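Local coordinates for possible prolidase (Bifidobacterium longum NCC2705, PDB 2P9B), which probably hydrolyses carbon-nitrogen bonds other than peptide bonds, as a member of the metal-dependent amidohydrolase family, at residues A15-T20 with Y59-G64; R32-V37 with E45-S50; A76-F81 with T344-T349; I340-D345 with Y354-E359. One frame throughout, in Å; residues are numbered along the deposited sequence.

Contact 1: residues A15-T20 with Y59-G64; sequences ALAHAT and YHYLDG
A15, L16 and A17 pair in parallel with Y61, L62 and D63 at one edge of the small mixed sheet that lies apart from the barrel, the two short strands running at 26° to each other. The backbone ladder alternates between them: L62 N gives a nearly straight bond to A15 O (2.9 Å), and A17 N returns one to L62 O (2.9 Å). The last rung, G64 N to A17 O, is short at 2.7 Å. On one face, L16 CD1 rests on L62 CB at 3.6 Å. On the other, Y61 leans forward along the ladder: with CG opposite the backbone N (chi1 -178°), its ring brings CE1 within 3.6 Å of A17 CB. The hydroxyl ends at the edge of the H18 ring, Y61 OH lying 3.1 Å from H18 CD2, while ND1 of that ring is bonded to N33. A beta carbon on G64 would run into A17 O. The chain turns at H18, which with A19 opposes M34 in a G1 bulge. Strand 60-63 is outermost in the sheet; strand 34-38 flanks strand 14-17 on its other edge, and V69 of strand 68-78 touches L16 and A19.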
loop_
_atom_site.group_PDB
_atom_site.type_symbol
_atom_site.label_atom_id
_atom_site.label_comp_id
_atom_site.label_asym_id
_atom_site.label_seq_id
_atom_site.Cartn_x
_atom_site.Cartn_y
_atom_site.Cartn_z
ATOM N N ALA A 15 13.713 -21.488 -11.806
ATOM C CA ALA A 15 12.481 -22.201 -11.518
ATOM C C ALA A 15 12.444 -22.523 -10.033
ATOM O O ALA A 15 13.400 -23.076 -9.488
ATOM C CB ALA A 15 12.406 -23.485 -12.338
ATOM N N LEU A 16 11.351 -22.148 -9.379
ATOM C CA LEU A 16 11.170 -22.421 -7.957
ATOM C C LEU A 16 10.244 -23.623 -7.906
ATOM O O LEU A 16 9.077 -23.515 -8.275
ATOM C CB LEU A 16 10.510 -21.228 -7.263
ATOM C CG LEU A 16 10.112 -21.427 -5.796
ATOM C CD1 LEU A 16 11.349 -21.638 -4.941
ATOM C CD2 LEU A 16 9.331 -20.201 -5.320
ATOM N N ALA A 17 10.755 -24.763 -7.448
ATOM C CA ALA A 17 9.951 -25.980 -7.418
ATOM C C ALA A 17 9.548 -26.521 -6.051
ATOM O O ALA A 17 10.115 -26.153 -5.019
ATOM C CB ALA A 17 10.671 -27.077 -8.203
ATOM N N HIS A 18 8.549 -27.402 -6.074
ATOM C CA HIS A 18 8.032 -28.070 -4.881
ATOM C C HIS A 18 7.440 -27.152 -3.821
ATOM O O HIS A 18 7.411 -27.489 -2.639
ATOM C CB HIS A 18 9.138 -28.926 -4.263
ATOM C CG HIS A 18 9.785 -29.858 -5.236
ATOM N ND1 HIS A 18 9.074 -30.801 -5.946
ATOM C CD2 HIS A 18 11.072 -29.975 -5.638
ATOM C CE1 HIS A 18 9.896 -31.458 -6.745
ATOM N NE2 HIS A 18 11.114 -30.976 -6.578
ATOM N N ALA A 19 6.944 -25.999 -4.243
ATOM C CA ALA A 19 6.375 -25.063 -3.297
ATOM C C ALA A 19 4.860 -25.160 -3.226
ATOM O O ALA A 19 4.206 -25.638 -4.152
ATOM C CB ALA A 19 6.778 -23.643 -3.666
ATOM N N THR A 20 4.317 -24.721 -2.096
ATOM C CA THR A 20 2.880 -24.681 -1.903
ATOM C C THR A 20 2.520 -23.241 -2.237
ATOM O O THR A 20 3.012 -22.312 -1.595
ATOM C CB THR A 20 2.477 -24.956 -0.445
ATOM O OG1 THR A 20 2.826 -26.300 -0.097
ATOM C CG2 THR A 20 0.979 -24.758 -0.268
ATOM N N TYR A 59 18.547 -22.712 -16.790
ATOM C CA TYR A 59 17.739 -22.089 -15.744
ATOM C C TYR A 59 18.216 -22.484 -14.353
ATOM O O TYR A 59 18.500 -23.651 -14.093
ATOM C CB TYR A 59 16.272 -22.489 -15.897
ATOM C CG TYR A 59 15.488 -21.663 -16.890
ATOM C CD1 TYR A 59 15.982 -21.411 -18.170
ATOM C CD2 TYR A 59 14.226 -21.168 -16.563
ATOM C CE1 TYR A 59 15.232 -20.688 -19.100
ATOM C CE2 TYR A 59 13.471 -20.448 -17.482
ATOM C CZ TYR A 59 13.979 -20.214 -18.749
ATOM O OH TYR A 59 13.229 -19.520 -19.665
ATOM N N HIS A 60 18.307 -21.507 -13.455
ATOM C CA HIS A 60 18.734 -21.785 -12.092
ATOM C C HIS A 60 17.608 -22.518 -11.372
ATOM O O HIS A 60 16.439 -22.397 -11.743
ATOM C CB HIS A 60 19.082 -20.480 -11.373
ATOM C CG HIS A 60 20.272 -19.779 -11.950
ATOM N ND1 HIS A 60 20.582 -18.469 -11.656
ATOM C CD2 HIS A 60 21.237 -20.212 -12.797
ATOM C CE1 HIS A 60 21.684 -18.124 -12.298
ATOM N NE2 HIS A 60 22.102 -19.165 -12.997
ATOM N N TYR A 61 17.964 -23.277 -10.343
ATOM C CA TYR A 61 16.987 -24.054 -9.590
ATOM C C TYR A 61 16.887 -23.651 -8.123
ATOM O O TYR A 61 17.886 -23.631 -7.401
ATOM C CB TYR A 61 17.338 -25.542 -9.682
ATOM C CG TYR A 61 16.373 -26.463 -8.969
ATOM C CD1 TYR A 61 15.110 -26.729 -9.496
ATOM C CD2 TYR A 61 16.726 -27.074 -7.768
ATOM C CE1 TYR A 61 14.219 -27.585 -8.841
ATOM C CE2 TYR A 61 15.845 -27.929 -7.105
ATOM C CZ TYR A 61 14.596 -28.180 -7.647
ATOM O OH TYR A 61 13.728 -29.026 -6.993
ATOM N N LEU A 62 15.672 -23.324 -7.694
ATOM C CA LEU A 62 15.409 -22.953 -6.312
ATOM C C LEU A 62 14.497 -24.031 -5.737
ATOM O O LEU A 62 13.399 -24.264 -6.239
ATOM C CB LEU A 62 14.723 -21.586 -6.233
ATOM C CG LEU A 62 15.559 -20.338 -6.540
ATOM C CD1 LEU A 62 14.681 -19.099 -6.438
ATOM C CD2 LEU A 62 16.719 -20.235 -5.560
ATOM N N ASP A 63 14.960 -24.699 -4.688
ATOM C CA ASP A 63 14.181 -25.761 -4.069
ATOM C C ASP A 63 13.236 -25.202 -3.011
ATOM O O ASP A 63 13.663 -24.817 -1.924
ATOM C CB ASP A 63 15.130 -26.797 -3.462
ATOM C CG ASP A 63 14.399 -27.936 -2.796
ATOM O OD1 ASP A 63 13.228 -28.186 -3.151
ATOM O OD2 ASP A 63 15.005 -28.592 -1.925
ATOM N N GLY A 64 11.947 -25.164 -3.343
ATOM C CA GLY A 64 10.953 -24.633 -2.428
ATOM C C GLY A 64 10.260 -25.644 -1.531
ATOM O O GLY A 64 9.230 -25.342 -0.932
#

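Contact 2: residues R32-V37 with E45-S50; sequences RNMTIV and EQVAPS
V37 and Q46 face each other as a hydrogen-bonded antiparallel pair, their side chains side by side and pointing the same way. V37 CG2 lies 3.8 Å from Q46 CB, and the extended Q46 chain carries NE2 past both valine methyls. The other branch, V37 CG1, comes to 3.9 Å from E45 OE1, whose hydrogen-bond partner is the hydroxyl of Y59. With an alanine here the two methyls go, and the Q46 side chain and the ring of Y59 would probably lose part of their packing, opening a gap beside them. E45 and Q46 both oppose V37, a classic beta bulge in the hairpin of strands 34-38 and 44-49: V37 O takes a bond from E45 N at 2.7 Å and a weak one from Q46 N. At the other end, M34, a selenomethionine, starts away from strand 45-49 but bends at chi2 (-62°) and chi3 (-74°), curling back so that SE lies 3.7 Å from P49 N and CE 3.5 Å from A48 C. T35 OG1 stands beside its own backbone N (chi1 -69°), where it meets S50 OG at 2.7 Å; either hydroxyl could donate. A water 2.6 Å from T35 OG1 also donates to S50 O. S50 OG is bonded to H18 N as well, and S50 N reaches N33 O.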
loop_
_atom_site.group_PDB
_atom_site.type_symbol
_atom_site.label_atom_id
_atom_site.label_comp_id
_atom_site.label_asym_id
_atom_site.label_seq_id
_atom_site.Cartn_x
_atom_site.Cartn_y
_atom_site.Cartn_z
ATOM N N ARG A 32 -0.658 -27.277 -4.107
ATOM C CA ARG A 32 0.491 -28.009 -3.589
ATOM C C ARG A 32 1.480 -28.523 -4.632
ATOM O O ARG A 32 1.120 -28.760 -5.782
ATOM C CB ARG A 32 -0.009 -29.172 -2.731
ATOM C CG ARG A 32 -0.962 -28.729 -1.637
ATOM C CD ARG A 32 -1.531 -29.912 -0.876
ATOM N NE ARG A 32 -2.521 -29.490 0.112
ATOM C CZ ARG A 32 -3.694 -28.938 -0.187
ATOM N NH1 ARG A 32 -4.039 -28.735 -1.452
ATOM N NH2 ARG A 32 -4.524 -28.581 0.782
ATOM N N ASN A 33 2.732 -28.682 -4.203
ATOM C CA ASN A 33 3.825 -29.174 -5.044
ATOM C C ASN A 33 3.805 -28.567 -6.444
ATOM O O ASN A 33 3.603 -29.259 -7.448
ATOM C CB ASN A 33 3.775 -30.701 -5.118
ATOM C CG ASN A 33 5.059 -31.299 -5.657
ATOM O OD1 ASN A 33 6.149 -30.771 -5.421
ATOM N ND2 ASN A 33 4.944 -32.417 -6.365
HETATM N N MSE A 34 4.035 -27.259 -6.480
HETATM C CA MSE A 34 4.042 -26.469 -7.698
HETATM C C MSE A 34 5.422 -25.924 -8.046
HETATM O O MSE A 34 6.280 -25.765 -7.183
HETATM C CB MSE A 34 3.091 -25.279 -7.539
HETATM C CG MSE A 34 1.645 -25.634 -7.216
HETATM SE SE MSE A 34 0.799 -26.657 -8.576
HETATM C CE MSE A 34 0.570 -25.272 -9.821
ATOM N N THR A 35 5.618 -25.627 -9.323
ATOM C CA THR A 35 6.860 -25.041 -9.786
ATOM C C THR A 35 6.499 -23.744 -10.498
ATOM O O THR A 35 5.534 -23.691 -11.260
ATOM C CB THR A 35 7.603 -25.953 -10.786
ATOM O OG1 THR A 35 8.092 -27.111 -10.102
ATOM C CG2 THR A 35 8.773 -25.208 -11.433
ATOM N N ILE A 36 7.256 -22.690 -10.222
ATOM C CA ILE A 36 7.033 -21.412 -10.874
ATOM C C ILE A 36 8.292 -21.153 -11.681
ATOM O O ILE A 36 9.392 -21.092 -11.128
ATOM C CB ILE A 36 6.836 -20.268 -9.858
ATOM C CG1 ILE A 36 5.588 -20.526 -9.007
ATOM C CG2 ILE A 36 6.694 -18.944 -10.601
ATOM C CD1 ILE A 36 5.317 -19.451 -7.965
ATOM N N VAL A 37 8.130 -21.018 -12.991
ATOM C CA VAL A 37 9.260 -20.782 -13.870
ATOM C C VAL A 37 9.306 -19.318 -14.288
ATOM O O VAL A 37 8.323 -18.778 -14.792
ATOM C CB VAL A 37 9.168 -21.667 -15.128
ATOM C CG1 VAL A 37 10.389 -21.442 -16.009
ATOM C CG2 VAL A 37 9.053 -23.133 -14.716
ATOM N N GLU A 45 6.763 -17.551 -16.606
ATOM C CA GLU A 45 6.539 -18.296 -17.844
ATOM C C GLU A 45 5.679 -19.534 -17.627
ATOM O O GLU A 45 4.954 -19.955 -18.524
ATOM C CB GLU A 45 7.867 -18.733 -18.467
ATOM C CG GLU A 45 8.849 -17.611 -18.716
ATOM C CD GLU A 45 10.061 -18.070 -19.502
ATOM O OE1 GLU A 45 10.644 -19.120 -19.152
ATOM O OE2 GLU A 45 10.438 -17.371 -20.467
ATOM N N GLN A 46 5.776 -20.128 -16.444
ATOM C CA GLN A 46 4.993 -21.319 -16.136
ATOM C C GLN A 46 4.630 -21.393 -14.664
ATOM O O GLN A 46 5.393 -20.954 -13.808
ATOM C CB GLN A 46 5.774 -22.595 -16.466
ATOM C CG GLN A 46 6.263 -22.749 -17.890
ATOM C CD GLN A 46 6.995 -24.068 -18.086
ATOM O OE1 GLN A 46 6.429 -25.141 -17.870
ATOM N NE2 GLN A 46 8.258 -23.994 -18.486
ATOM N N VAL A 47 3.460 -21.959 -14.392
ATOM C CA VAL A 47 2.977 -22.188 -13.033
ATOM C C VAL A 47 2.252 -23.522 -13.139
ATOM O O VAL A 47 1.115 -23.580 -13.598
ATOM C CB VAL A 47 1.976 -21.116 -12.562
ATOM C CG1 VAL A 47 1.491 -21.455 -11.161
ATOM C CG2 VAL A 47 2.628 -19.745 -12.573
ATOM N N ALA A 48 2.911 -24.601 -12.734
ATOM C CA ALA A 48 2.293 -25.914 -12.852
ATOM C C ALA A 48 2.857 -26.928 -11.868
ATOM O O ALA A 48 3.900 -26.699 -11.256
ATOM C CB ALA A 48 2.470 -26.421 -14.280
ATOM N N PRO A 49 2.167 -28.069 -11.700
ATOM C CA PRO A 49 2.629 -29.113 -10.781
ATOM C C PRO A 49 4.087 -29.446 -11.096
ATOM O O PRO A 49 4.456 -29.617 -12.253
ATOM C CB PRO A 49 1.692 -30.278 -11.091
ATOM C CG PRO A 49 0.407 -29.575 -11.421
ATOM C CD PRO A 49 0.883 -28.445 -12.318
ATOM N N SER A 50 4.905 -29.523 -10.057
ATOM C CA SER A 50 6.320 -29.808 -10.213
ATOM C C SER A 50 6.594 -31.125 -10.935
ATOM O O SER A 50 7.495 -31.212 -11.764
ATOM C CB SER A 50 6.998 -29.834 -8.839
ATOM O OG SER A 50 6.845 -28.594 -8.172
HETATM O O HOH W 1 9.548 -28.675 -11.547
#

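Contact 3: residues A76-F81 with T344-T349; sequences AHTHLF and TDTGMT
The side chain of D345 lies against both histidines, H77 and H79. Its CB sits over the H77 ring, 4.2 Å from the centroid and 14° off the normal, a CH-pi contact. CG, turned away from the backbone N (chi1 -152°), follows along the same ring, 3.5 Å from H77 NE2, with the carboxylate 32° from the ring plane. At the tip OD1 is nearer both rings than OD2: 3.4 Å from H77 NE2, at a poor angle for a hydrogen bond, and 2.8 Å from H79 NE2 at the edge of that ring. H79 NE2 lies in the plane of the H77 ring, at its edge, and H79 ND1 is fixed by G136 O. H77 O receives D345 N at 2.7 Å and, weakly, T344 N; H79 N points almost straight at T346 OG1, 3.1 Å away, a hydroxyl also bonded to Q353. G347 takes the third position of a type II turn from D345 to M348, where a beta carbon would strike F81 O. A His-X-His pair ending the first barrel strand and facing a late aspartate is the metal-site pattern of amidohydrolases, consistent with a vacant metal site at H77, H79 and D345.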
loop_
_atom_site.group_PDB
_atom_site.type_symbol
_atom_site.label_atom_id
_atom_site.label_comp_id
_atom_site.label_asym_id
_atom_site.label_seq_id
_atom_site.Cartn_x
_atom_site.Cartn_y
_atom_site.Cartn_z
ATOM N N ALA A 76 -0.219 0.174 -0.300
ATOM C CA ALA A 76 -0.751 1.331 -1.020
ATOM C C ALA A 76 -0.589 2.686 -0.350
ATOM O O ALA A 76 -1.058 3.697 -0.875
ATOM C CB ALA A 76 -2.226 1.098 -1.343
ATOM N N HIS A 77 0.068 2.726 0.802
ATOM C CA HIS A 77 0.236 4.002 1.484
ATOM C C HIS A 77 1.539 4.029 2.276
ATOM O O HIS A 77 1.598 3.553 3.404
ATOM C CB HIS A 77 -0.964 4.252 2.404
ATOM C CG HIS A 77 -1.023 5.641 2.956
ATOM N ND1 HIS A 77 -2.195 6.216 3.398
ATOM C CD2 HIS A 77 -0.055 6.570 3.138
ATOM C CE1 HIS A 77 -1.946 7.441 3.826
ATOM N NE2 HIS A 77 -0.656 7.680 3.680
ATOM N N THR A 78 2.578 4.592 1.665
ATOM C CA THR A 78 3.891 4.669 2.294
ATOM C C THR A 78 4.535 6.051 2.171
ATOM O O THR A 78 4.044 6.919 1.452
ATOM C CB THR A 78 4.865 3.644 1.657
ATOM O OG1 THR A 78 5.062 3.963 0.268
ATOM C CG2 THR A 78 4.290 2.226 1.757
ATOM N N HIS A 79 5.627 6.232 2.908
ATOM C CA HIS A 79 6.447 7.444 2.891
ATOM C C HIS A 79 7.859 6.885 2.985
ATOM O O HIS A 79 8.092 5.948 3.742
ATOM C CB HIS A 79 6.176 8.333 4.109
ATOM C CG HIS A 79 4.798 8.913 4.144
ATOM N ND1 HIS A 79 4.407 9.953 3.327
ATOM C CD2 HIS A 79 3.711 8.580 4.877
ATOM C CE1 HIS A 79 3.137 10.235 3.557
ATOM N NE2 HIS A 79 2.691 9.417 4.492
ATOM N N LEU A 80 8.802 7.443 2.234
ATOM C CA LEU A 80 10.162 6.931 2.282
ATOM C C LEU A 80 11.106 7.806 3.104
ATOM O O LEU A 80 12.324 7.764 2.934
ATOM C CB LEU A 80 10.693 6.721 0.859
ATOM C CG LEU A 80 9.879 5.711 0.024
ATOM C CD1 LEU A 80 10.520 5.549 -1.348
ATOM C CD2 LEU A 80 9.802 4.364 0.736
ATOM N N PHE A 81 10.523 8.581 4.013
ATOM C CA PHE A 81 11.272 9.456 4.907
ATOM C C PHE A 81 10.493 9.473 6.222
ATOM O O PHE A 81 9.279 9.258 6.227
ATOM C CB PHE A 81 11.364 10.866 4.317
ATOM C CG PHE A 81 10.067 11.627 4.355
ATOM C CD1 PHE A 81 9.809 12.533 5.380
ATOM C CD2 PHE A 81 9.096 11.427 3.377
ATOM C CE1 PHE A 81 8.603 13.230 5.433
ATOM C CE2 PHE A 81 7.886 12.117 3.419
ATOM C CZ PHE A 81 7.638 13.022 4.449
ATOM N N THR A 344 -0.377 1.337 5.074
ATOM C CA THR A 344 -0.127 1.529 6.499
ATOM C C THR A 344 0.359 2.899 6.949
ATOM O O THR A 344 0.392 3.169 8.145
ATOM C CB THR A 344 0.897 0.512 7.014
ATOM O OG1 THR A 344 2.153 0.736 6.364
ATOM C CG2 THR A 344 0.421 -0.903 6.735
ATOM N N ASP A 345 0.739 3.748 5.999
ATOM C CA ASP A 345 1.262 5.083 6.297
ATOM C C ASP A 345 2.635 4.946 6.968
ATOM O O ASP A 345 2.875 5.510 8.035
ATOM C CB ASP A 345 0.308 5.856 7.219
ATOM C CG ASP A 345 0.400 7.363 7.026
ATOM O OD1 ASP A 345 1.389 7.829 6.425
ATOM O OD2 ASP A 345 -0.517 8.084 7.479
ATOM N N THR A 346 3.535 4.196 6.338
ATOM C CA THR A 346 4.873 3.995 6.895
ATOM C C THR A 346 5.600 5.324 7.091
ATOM O O THR A 346 5.277 6.321 6.447
ATOM C CB THR A 346 5.745 3.097 5.986
ATOM O OG1 THR A 346 6.009 3.771 4.753
ATOM C CG2 THR A 346 5.032 1.782 5.694
ATOM N N GLY A 347 6.594 5.334 7.973
ATOM C CA GLY A 347 7.329 6.560 8.221
ATOM C C GLY A 347 6.873 7.221 9.505
ATOM O O GLY A 347 7.595 8.044 10.077
HETATM N N MSE A 348 5.670 6.865 9.951
HETATM C CA MSE A 348 5.126 7.406 11.192
HETATM C C MSE A 348 5.932 6.767 12.320
HETATM O O MSE A 348 6.433 5.651 12.181
HETATM C CB MSE A 348 3.640 7.052 11.349
HETATM C CG MSE A 348 2.716 7.586 10.257
HETATM SE SE MSE A 348 2.562 9.532 10.147
HETATM C CE MSE A 348 3.802 9.891 8.691
ATOM N N THR A 349 6.064 7.476 13.433
ATOM C CA THR A 349 6.828 6.967 14.564
ATOM C C THR A 349 6.478 5.529 14.936
ATOM O O THR A 349 7.366 4.726 15.210
ATOM C CB THR A 349 6.632 7.854 15.814
ATOM O OG1 THR A 349 7.049 9.195 15.521
ATOM C CG2 THR A 349 7.452 7.317 16.980
#

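Contact 4: residues I340-D345 with Y354-E359; sequences IGVGTD and YATWRE
E359 sets its CG opposite the backbone N (chi1 -173°) and then bends at chi2 (65°), which lays its aliphatic stem over V342 and T344 and turns the carboxylate back toward the main chain of G343. V342 puts CG1 opposite its own N (chi1 166°), and that methyl meets E359 CG at 3.7 Å, with T356 CG2 more loosely at 4.2 Å. T344 CG2 touches E359 CB at 3.6 Å; both V342 and T344 slide past the glutamate in the opposite direction. E359 CD comes to 3.4 Å from G343 O. T356 and E359, three residues apart, face the same side of the first turn of helix 356-367. In the TIM-barrel plan of the family, run 340-345 probably takes the place of the closing strand, though it is not regular strand; its backbone bonds to A76 of strand 68-78 and L291 of strand 290-292 fit this, and the helix packs against it. The buried carboxylate is well supplied with partners: OE1 with S296 OG, OE2 with L295 N and with a water 2.7 Å from E359 OE2. That water accepts from G343 N at 3.0 Å and lies 3.1 Å from G341 O, but more acceptors surround it than it has protons. A leucine in place of E359 would probably leave L295 N and S296 OG without their carboxylate partner and the water with one acceptor fewer, deep between helix and barrel. The hydroxyls of T344 and T356 both bond N75 ND2, tying the two segments through a third residue.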
loop_
_atom_site.group_PDB
_atom_site.type_symbol
_atom_site.label_atom_id
_atom_site.label_comp_id
_atom_site.label_asym_id
_atom_site.label_seq_id
_atom_site.Cartn_x
_atom_site.Cartn_y
_atom_site.Cartn_z
ATOM N N ILE A 340 -11.343 -2.665 -1.010
ATOM C CA ILE A 340 -10.578 -2.266 0.169
ATOM C C ILE A 340 -9.149 -2.760 0.052
ATOM O O ILE A 340 -8.916 -3.952 -0.122
ATOM C CB ILE A 340 -11.188 -2.865 1.450
ATOM C CG1 ILE A 340 -12.662 -2.462 1.544
ATOM C CG2 ILE A 340 -10.389 -2.407 2.668
ATOM C CD1 ILE A 340 -13.416 -3.118 2.678
ATOM N N GLY A 341 -8.199 -1.841 0.177
ATOM C CA GLY A 341 -6.806 -2.222 0.056
ATOM C C GLY A 341 -6.027 -2.215 1.351
ATOM O O GLY A 341 -6.568 -1.980 2.429
ATOM N N VAL A 342 -4.733 -2.485 1.228
ATOM C CA VAL A 342 -3.827 -2.527 2.367
ATOM C C VAL A 342 -2.762 -1.443 2.219
ATOM O O VAL A 342 -2.008 -1.416 1.243
ATOM C CB VAL A 342 -3.145 -3.913 2.465
ATOM C CG1 VAL A 342 -1.967 -3.860 3.419
ATOM C CG2 VAL A 342 -4.156 -4.949 2.942
ATOM N N GLY A 343 -2.723 -0.547 3.197
ATOM C CA GLY A 343 -1.755 0.536 3.215
ATOM C C GLY A 343 -1.522 0.776 4.692
ATOM O O GLY A 343 -2.392 0.446 5.493
ATOM N N THR A 344 -0.377 1.337 5.074
ATOM C CA THR A 344 -0.127 1.529 6.499
ATOM C C THR A 344 0.359 2.899 6.949
ATOM O O THR A 344 0.392 3.169 8.145
ATOM C CB THR A 344 0.897 0.512 7.014
ATOM O OG1 THR A 344 2.153 0.736 6.364
ATOM C CG2 THR A 344 0.421 -0.903 6.735
ATOM N N ASP A 345 0.739 3.748 5.999
ATOM C CA ASP A 345 1.262 5.083 6.297
ATOM C C ASP A 345 2.635 4.946 6.968
ATOM O O ASP A 345 2.875 5.510 8.035
ATOM C CB ASP A 345 0.308 5.856 7.219
ATOM C CG ASP A 345 0.400 7.363 7.026
ATOM O OD1 ASP A 345 1.389 7.829 6.425
ATOM O OD2 ASP A 345 -0.517 8.084 7.479
ATOM N N TYR A 354 8.799 -1.923 7.747
ATOM C CA TYR A 354 8.735 -3.361 7.515
ATOM C C TYR A 354 7.501 -4.063 8.080
ATOM O O TYR A 354 7.409 -5.289 8.014
ATOM C CB TYR A 354 9.987 -4.019 8.099
ATOM C CG TYR A 354 10.208 -3.686 9.566
ATOM C CD1 TYR A 354 9.401 -4.246 10.562
ATOM C CD2 TYR A 354 11.199 -2.788 9.952
ATOM C CE1 TYR A 354 9.579 -3.916 11.907
ATOM C CE2 TYR A 354 11.385 -2.451 11.293
ATOM C CZ TYR A 354 10.572 -3.016 12.263
ATOM O OH TYR A 354 10.741 -2.668 13.588
ATOM N N ALA A 355 6.551 -3.299 8.613
ATOM C CA ALA A 355 5.377 -3.899 9.233
ATOM C C ALA A 355 4.102 -3.969 8.400
ATOM O O ALA A 355 3.007 -3.978 8.948
ATOM C CB ALA A 355 5.089 -3.188 10.564
ATOM N N THR A 356 4.229 -4.048 7.081
ATOM C CA THR A 356 3.030 -4.126 6.254
ATOM C C THR A 356 2.131 -5.293 6.687
ATOM O O THR A 356 0.909 -5.160 6.723
ATOM C CB THR A 356 3.397 -4.296 4.760
ATOM O OG1 THR A 356 4.073 -3.122 4.303
ATOM C CG2 THR A 356 2.141 -4.512 3.912
ATOM N N TRP A 357 2.747 -6.420 7.040
ATOM C CA TRP A 357 2.002 -7.614 7.440
ATOM C C TRP A 357 0.984 -7.357 8.555
ATOM O O TRP A 357 -0.079 -7.978 8.593
ATOM C CB TRP A 357 2.962 -8.722 7.897
ATOM C CG TRP A 357 3.575 -8.449 9.240
ATOM C CD1 TRP A 357 4.669 -7.680 9.505
ATOM C CD2 TRP A 357 3.051 -8.855 10.512
ATOM N NE1 TRP A 357 4.855 -7.573 10.866
ATOM C CE2 TRP A 357 3.876 -8.284 11.504
ATOM C CE3 TRP A 357 1.959 -9.641 10.906
ATOM C CZ2 TRP A 357 3.642 -8.476 12.871
ATOM C CZ3 TRP A 357 1.727 -9.829 12.265
ATOM C CH2 TRP A 357 2.569 -9.246 13.229
ATOM N N ARG A 358 1.317 -6.449 9.464
ATOM C CA ARG A 358 0.439 -6.135 10.586
ATOM C C ARG A 358 -0.928 -5.644 10.127
ATOM O O ARG A 358 -1.938 -5.906 10.783
ATOM C CB ARG A 358 1.087 -5.077 11.487
ATOM C CG ARG A 358 0.228 -4.667 12.680
ATOM C CD ARG A 358 0.228 -5.737 13.763
ATOM N NE ARG A 358 1.495 -5.756 14.489
ATOM C CZ ARG A 358 1.751 -6.543 15.528
ATOM N NH1 ARG A 358 0.829 -7.388 15.968
ATOM N NH2 ARG A 358 2.925 -6.470 16.139
ATOM N N GLU A 359 -0.970 -4.940 8.999
ATOM C CA GLU A 359 -2.240 -4.409 8.493
ATOM C C GLU A 359 -3.230 -5.522 8.178
ATOM O O GLU A 359 -4.440 -5.355 8.359
ATOM C CB GLU A 359 -2.007 -3.548 7.239
ATOM C CG GLU A 359 -3.254 -2.793 6.729
ATOM C CD GLU A 359 -3.788 -1.730 7.699
ATOM O OE1 GLU A 359 -3.086 -1.362 8.663
ATOM O OE2 GLU A 359 -4.923 -1.254 7.482
HETATM O O HOH W 2 -5.233 -0.613 4.837
#

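Overall arrangement
The contacts form two groups. Contacts 1 and 2, centres 8 Å apart, belong to the same small sheet: strand 14-17 lies between strands 34-38 and 60-63, L16 O receiving I36 N at 2.8 Å, and contact 2 falls within the chain interval that contact 1 closes. Contacts 3 and 4, centres 9 Å apart, share T344 and D345, near the centre of the chain, where A76 N meets V342 O at 2.8 Å. Contact 3 holds the possible metal site; contact 4 packs the helix behind the run that carries D345. Centres of contacts 1 and 3 are about 33 Å apart and their nearest atoms about 23 Å, so the small sheet lies well away from that site.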